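Local coordinates for protein putative transcriptional regulator (Listeria innocua, PDB 3LWF) that probably binds DNA as a transcription factor of the Rrf2 family, through a winged helix-turn-helix domain, at residues L30-E35 against H59-L64. Numbering follows the deposited sequence.
Sequences LTITLE and HYLEQL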
loop_
_atom_site.group_PDB
_atom_site.type_symbol
_atom_site.label_atom_id
_atom_site.label_comp_id
_atom_site.label_asym_id
_atom_site.label_seq_id
_atom_site.Cartn_x
_atom_site.Cartn_y
_atom_site.Cartn_z
ATOM N N LEU A 30 7.258 16.221 4.683
ATOM C CA LEU A 30 6.807 16.611 3.391
ATOM C C LEU A 30 6.310 18.040 3.417
ATOM O O LEU A 30 6.614 18.786 2.488
ATOM C CB LEU A 30 5.692 15.720 2.830
ATOM C CG LEU A 30 6.104 14.580 1.898
ATOM C CD1 LEU A 30 4.833 13.853 1.379
ATOM C CD2 LEU A 30 7.019 15.040 0.704
ATOM N N THR A 31 5.536 18.410 4.432
ATOM C CA THR A 31 5.055 19.786 4.504
ATOM C C THR A 31 6.274 20.743 4.476
ATOM O O THR A 31 6.272 21.720 3.763
ATOM C CB THR A 31 4.147 20.031 5.709
ATOM O OG1 THR A 31 2.913 19.336 5.524
ATOM C CG2 THR A 31 3.824 21.535 5.881
ATOM N N ILE A 32 7.320 20.430 5.220
ATOM C CA ILE A 32 8.467 21.326 5.311
ATOM C C ILE A 32 9.155 21.473 3.936
ATOM O O ILE A 32 9.355 22.591 3.437
ATOM C CB ILE A 32 9.512 20.804 6.311
ATOM C CG1 ILE A 32 9.052 20.981 7.772
ATOM C CG2 ILE A 32 10.837 21.536 6.111
ATOM C CD1 ILE A 32 9.901 20.143 8.766
ATOM N N THR A 33 9.478 20.332 3.326
ATOM C CA THR A 33 10.210 20.343 2.081
ATOM C C THR A 33 9.413 20.899 0.934
ATOM O O THR A 33 9.981 21.567 0.070
ATOM C CB THR A 33 10.785 18.981 1.727
ATOM O OG1 THR A 33 9.729 18.036 1.625
ATOM C CG2 THR A 33 11.750 18.531 2.803
ATOM N N LEU A 34 8.109 20.658 0.926
ATOM C CA LEU A 34 7.255 21.310 -0.059
ATOM C C LEU A 34 7.215 22.815 0.095
ATOM O O LEU A 34 7.129 23.555 -0.910
ATOM C CB LEU A 34 5.822 20.757 -0.021
ATOM C CG LEU A 34 5.635 19.309 -0.501
ATOM C CD1 LEU A 34 4.203 18.830 -0.065
ATOM C CD2 LEU A 34 5.916 19.103 -2.017
ATOM N N GLU A 35 7.135 23.287 1.330
ATOM C CA GLU A 35 7.123 24.760 1.539
ATOM C C GLU A 35 8.468 25.377 1.133
ATOM O O GLU A 35 8.513 26.462 0.550
ATOM C CB GLU A 35 6.838 25.106 2.987
ATOM C CG GLU A 35 5.420 24.855 3.362
ATOM C CD GLU A 35 4.478 25.657 2.502
ATOM O OE1 GLU A 35 4.683 26.885 2.446
ATOM O OE2 GLU A 35 3.590 25.050 1.866
ATOM N N HIS A 59 8.555 23.436 17.708
ATOM C CA HIS A 59 9.476 22.559 18.450
ATOM C C HIS A 59 9.494 21.146 17.867
ATOM O O HIS A 59 10.539 20.514 17.820
ATOM C CB HIS A 59 9.096 22.530 19.959
ATOM C CG HIS A 59 10.184 22.008 20.871
ATOM N ND1 HIS A 59 11.528 22.253 20.663
ATOM C CD2 HIS A 59 10.114 21.294 22.025
ATOM C CE1 HIS A 59 12.236 21.692 21.628
ATOM N NE2 HIS A 59 11.401 21.112 22.472
ATOM N N TYR A 60 8.331 20.647 17.460
ATOM C CA TYR A 60 8.250 19.370 16.739
ATOM C C TYR A 60 8.954 19.418 15.352
ATOM O O TYR A 60 9.709 18.511 15.015
ATOM C CB TYR A 60 6.797 18.910 16.598
ATOM C CG TYR A 60 6.671 17.495 16.036
ATOM C CD1 TYR A 60 7.277 16.409 16.656
ATOM C CD2 TYR A 60 5.966 17.256 14.875
ATOM C CE1 TYR A 60 7.136 15.101 16.145
ATOM C CE2 TYR A 60 5.843 15.988 14.351
ATOM C CZ TYR A 60 6.439 14.915 14.970
ATOM O OH TYR A 60 6.257 13.673 14.425
ATOM N N LEU A 61 8.773 20.495 14.592
ATOM C CA LEU A 61 9.432 20.584 13.272
ATOM C C LEU A 61 10.938 20.601 13.471
ATOM O O LEU A 61 11.670 20.063 12.638
ATOM C CB LEU A 61 8.982 21.810 12.465
ATOM C CG LEU A 61 7.506 21.904 12.129
ATOM C CD1 LEU A 61 7.190 23.102 11.239
ATOM C CD2 LEU A 61 7.002 20.623 11.510
ATOM N N GLU A 62 11.398 21.201 14.578
ATOM C CA GLU A 62 12.832 21.339 14.816
ATOM C C GLU A 62 13.420 19.965 14.974
ATOM O O GLU A 62 14.568 19.784 14.706
ATOM C CB GLU A 62 13.167 22.116 16.099
ATOM C CG GLU A 62 13.143 23.629 15.990
ATOM C CD GLU A 62 13.174 24.330 17.389
ATOM O OE1 GLU A 62 13.817 23.792 18.308
ATOM O OE2 GLU A 62 12.540 25.400 17.573
ATOM N N GLN A 63 12.614 19.018 15.428
ATOM C CA GLN A 63 13.029 17.645 15.564
ATOM C C GLN A 63 13.025 16.894 14.247
ATOM O O GLN A 63 13.682 15.886 14.134
ATOM C CB GLN A 63 12.101 16.891 16.523
ATOM C CG GLN A 63 11.832 17.591 17.861
ATOM C CD GLN A 63 13.073 18.059 18.540
ATOM O OE1 GLN A 63 14.015 17.289 18.736
ATOM N NE2 GLN A 63 13.083 19.329 18.929
ATOM N N LEU A 64 12.240 17.338 13.277
ATOM C CA LEU A 64 12.236 16.663 11.989
ATOM C C LEU A 64 13.298 17.197 11.049
ATOM O O LEU A 64 13.691 16.499 10.107
ATOM C CB LEU A 64 10.874 16.787 11.316
ATOM C CG LEU A 64 9.684 16.254 12.096
ATOM C CD1 LEU A 64 8.379 16.485 11.307
ATOM C CD2 LEU A 64 9.935 14.776 12.394
#
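In the winged helix-turn-helix domain expected of an Rrf2-family regulator, helix 24-38 packs behind helix 58-70, which follows helix 47-54 and would be the recognition helix, and I32 meets L61 and L64 at this buried junction. On helix 24-38 a single methyl, CD1 of I32, makes the contact: it reaches across to CD2 of L61 at 4.0 Å and sits 4.2 Å from CB of the same leucine. It also lies 4.3 Å from CB of L64, one turn further along, so the tip of I32 rests against the neighbouring leucines rather than wedging them apart. CG1 of I32 lies anti to the carbonyl carbon (chi1 -74°), and the extended chi2 (165°) then carries CD1 out toward helix 58-70, where it meets the flank of L61, whose side chain heads broadly the other way. Y28 touches both leucines, A51 of helix 47-54 packs on L61, and I65 adds a further contact to I32. On the outer side of helix 58-70, the Q63 amide bonds back to the carbonyl of H59, NE2 to O 3.0 Å. With the CA atoms of I32 and L61 8.1 Å apart, these two segments meet through apolar side chains; the undirected contact belongs to the buried core, while H59, E62 and Q63 are exposed on the same helix.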